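Local atomic coordinates of 16S rRNA methylase (Escherichia coli, PDB entry 3P2K), a protein that methylates the N1 position of adenine 1408 in 16S rRNA of assembled 30S subunits, using S-adenosylmethionine, and so confers resistance to various aminoglycosides. Residues T33-N38 against N194-K199. Numbering follows the deposited sequence.
Sequences TGDGRN and NSLWAK. With SAM (S-adenosylmethionine), chain E.
Two helix starts meet here, with Arg37 CA 4.8 Å from Ser195 CA. The 33-38 segment belongs to the glycine-rich loop of the Rossmann-like methyltransferase fold; it follows strand 26-31 and leads into helix 37-45. The 194-199 segment opens helix 196-202. Gly36 and Ser195 are the N-caps. Asn38 carries much of the contact. Asn38 OD1 takes a nearly straight bond from Ser195 N at 2.7 Å, with the donor well above the carbonyl plane, and a weak, bent one from Asn194 N. Asp35 forms an Asx turn: OD1 accepts from Arg37 N, on the anti side of the carboxylate. Asp35 OD2 takes a weak bond from Leu196 N at 3.3 Å. One carboxylate thus touches the first turns of both helices. The extended Arg37 chain lies across Leu196, whose CD1 lies over one face of the guanidinium, at its NE end. Both segments line the S-adenosylmethionine site, completed by Asp55, Glu88 and Thr109 among others. Trp197 sets a ring face against the SAM methyl carbon CE. Ser195 OG sits between its backbone N and carbonyl carbon (chi1 84°), which turns it back over the helix start. Ser195 OG accepts the capping bond from Ala198 N at 2.8 Å and donates to SAM OXT at 2.6 Å.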
loop_
_atom_site.group_PDB
_atom_site.type_symbol
_atom_site.label_atom_id
_atom_site.label_comp_id
_atom_site.label_asym_id
_atom_site.label_seq_id
_atom_site.Cartn_x
_atom_site.Cartn_y
_atom_site.Cartn_z
ATOM N N THR A 33 -1.870 -3.956 2.688
ATOM C CA THR A 33 -3.183 -3.327 2.495
ATOM C C THR A 33 -4.314 -3.637 3.501
ATOM O O THR A 33 -5.297 -2.900 3.542
ATOM C CB THR A 33 -3.726 -3.562 1.060
ATOM O OG1 THR A 33 -4.888 -2.747 0.872
ATOM C CG2 THR A 33 -4.102 -5.030 0.828
ATOM N N GLY A 34 -4.207 -4.730 4.261
ATOM C CA GLY A 34 -5.283 -5.115 5.179
ATOM C C GLY A 34 -6.526 -5.601 4.449
ATOM O O GLY A 34 -6.444 -6.552 3.676
ATOM N N ASP A 35 -7.671 -4.946 4.670
ATOM C CA ASP A 35 -8.982 -5.503 4.255
ATOM C C ASP A 35 -9.558 -5.040 2.921
ATOM O O ASP A 35 -10.698 -5.375 2.589
ATOM C CB ASP A 35 -10.041 -5.327 5.351
ATOM C CG ASP A 35 -10.319 -3.877 5.690
ATOM O OD1 ASP A 35 -10.008 -2.956 4.885
ATOM O OD2 ASP A 35 -10.872 -3.662 6.794
ATOM N N GLY A 36 -8.792 -4.243 2.189
ATOM C CA GLY A 36 -9.148 -3.846 0.843
ATOM C C GLY A 36 -10.087 -2.676 0.824
ATOM O O GLY A 36 -10.416 -2.163 -0.245
ATOM N N ARG A 37 -10.525 -2.247 2.001
ATOM C CA ARG A 37 -11.511 -1.175 2.077
ATOM C C ARG A 37 -10.879 0.143 1.692
ATOM O O ARG A 37 -11.483 0.931 0.956
ATOM C CB ARG A 37 -12.178 -1.103 3.454
ATOM C CG ARG A 37 -13.240 -2.160 3.629
ATOM C CD ARG A 37 -13.938 -2.127 4.982
ATOM N NE ARG A 37 -15.013 -3.121 4.997
ATOM C CZ ARG A 37 -16.300 -2.845 4.783
ATOM N NH1 ARG A 37 -16.695 -1.590 4.570
ATOM N NH2 ARG A 37 -17.199 -3.822 4.796
ATOM N N ASN A 38 -9.659 0.369 2.162
ATOM C CA ASN A 38 -8.948 1.594 1.838
ATOM C C ASN A 38 -8.746 1.694 0.325
ATOM O O ASN A 38 -8.992 2.743 -0.295
ATOM C CB ASN A 38 -7.610 1.660 2.590
ATOM C CG ASN A 38 -7.769 2.080 4.060
ATOM O OD1 ASN A 38 -8.838 2.526 4.483
ATOM N ND2 ASN A 38 -6.691 1.952 4.838
ATOM N N ASN A 194 -11.006 3.951 4.867
ATOM C CA ASN A 194 -12.141 3.077 5.079
ATOM C C ASN A 194 -11.964 1.785 5.857
ATOM O O ASN A 194 -12.949 1.262 6.406
ATOM C CB ASN A 194 -12.884 2.816 3.785
ATOM C CG ASN A 194 -14.175 3.552 3.736
ATOM O OD1 ASN A 194 -14.242 4.722 4.116
ATOM N ND2 ASN A 194 -15.226 2.877 3.308
ATOM N N SER A 195 -10.744 1.262 5.919
ATOM C CA SER A 195 -10.534 0.030 6.667
ATOM C C SER A 195 -11.165 0.164 8.045
ATOM O O SER A 195 -11.315 1.278 8.580
ATOM C CB SER A 195 -9.063 -0.254 6.821
ATOM O OG SER A 195 -8.553 0.460 7.924
ATOM N N LEU A 196 -11.563 -0.967 8.612
ATOM C CA LEU A 196 -12.112 -0.975 9.958
ATOM C C LEU A 196 -11.009 -0.510 10.939
ATOM O O LEU A 196 -11.246 0.308 11.830
ATOM C CB LEU A 196 -12.652 -2.372 10.281
ATOM C CG LEU A 196 -14.091 -2.805 9.883
ATOM C CD1 LEU A 196 -14.788 -1.937 8.805
ATOM C CD2 LEU A 196 -14.196 -4.302 9.549
ATOM N N TRP A 197 -9.789 -0.979 10.722
ATOM C CA TRP A 197 -8.680 -0.651 11.598
ATOM C C TRP A 197 -8.485 0.849 11.699
ATOM O O TRP A 197 -8.343 1.395 12.802
ATOM C CB TRP A 197 -7.409 -1.280 11.071
ATOM C CG TRP A 197 -6.247 -1.102 11.943
ATOM C CD1 TRP A 197 -5.127 -0.371 11.670
ATOM C CD2 TRP A 197 -6.054 -1.668 13.241
ATOM N NE1 TRP A 197 -4.237 -0.451 12.712
ATOM C CE2 TRP A 197 -4.777 -1.245 13.692
ATOM C CE3 TRP A 197 -6.831 -2.510 14.072
ATOM C CZ2 TRP A 197 -4.256 -1.625 14.931
ATOM C CZ3 TRP A 197 -6.309 -2.890 15.322
ATOM C CH2 TRP A 197 -5.031 -2.439 15.734
ATOM N N ALA A 198 -8.464 1.500 10.534
ATOM C CA ALA A 198 -8.320 2.941 10.430
ATOM C C ALA A 198 -9.462 3.671 11.142
ATOM O O ALA A 198 -9.258 4.761 11.673
ATOM C CB ALA A 198 -8.249 3.353 8.971
ATOM N N LYS A 199 -10.656 3.080 11.147
ATOM C CA LYS A 199 -11.770 3.703 11.839
ATOM C C LYS A 199 -11.575 3.596 13.360
ATOM O O LYS A 199 -11.673 4.609 14.062
ATOM C CB LYS A 199 -13.120 3.137 11.378
ATOM C CG LYS A 199 -13.542 3.627 9.978
ATOM C CD LYS A 199 -15.057 3.948 9.903
ATOM C CE LYS A 199 -15.461 4.374 8.483
ATOM N NZ LYS A 199 -15.040 5.775 8.091
HETATM N N SAM E . -2.943 -1.123 5.888
HETATM C CA SAM E . -4.313 -1.379 6.377
HETATM C C SAM E . -4.910 -0.110 6.886
HETATM O O SAM E . -4.202 0.910 6.933
HETATM O OXT SAM E . -6.073 -0.122 7.308
HETATM C CB SAM E . -4.265 -2.123 7.679
HETATM C CG SAM E . -3.019 -2.908 7.978
HETATM S SD SAM E . -3.393 -3.928 9.434
HETATM C CE SAM E . -3.181 -2.725 10.763
HETATM C "C5'" SAM E . -1.726 -4.588 9.471
HETATM C "C4'" SAM E . -1.557 -5.232 8.113
HETATM O "O4'" SAM E . -0.177 -5.282 7.879
HETATM C "C3'" SAM E . -2.086 -6.667 8.125
HETATM O "O3'" SAM E . -2.996 -6.916 7.070
HETATM C "C2'" SAM E . -0.869 -7.537 7.916
HETATM O "O2'" SAM E . -1.167 -8.476 6.922
HETATM C "C1'" SAM E . 0.087 -6.546 7.316
HETATM N N9 SAM E . 1.478 -6.936 7.459
HETATM C C8 SAM E . 2.243 -7.072 8.578
HETATM N N7 SAM E . 3.504 -7.456 8.186
HETATM C C5 SAM E . 3.527 -7.548 6.827
HETATM C C6 SAM E . 4.516 -7.872 5.909
HETATM N N6 SAM E . 5.752 -8.181 6.300
HETATM N N1 SAM E . 4.225 -7.873 4.566
HETATM C C2 SAM E . 2.956 -7.543 4.136
HETATM N N3 SAM E . 1.967 -7.215 5.045
HETATM C C4 SAM E . 2.259 -7.212 6.367
#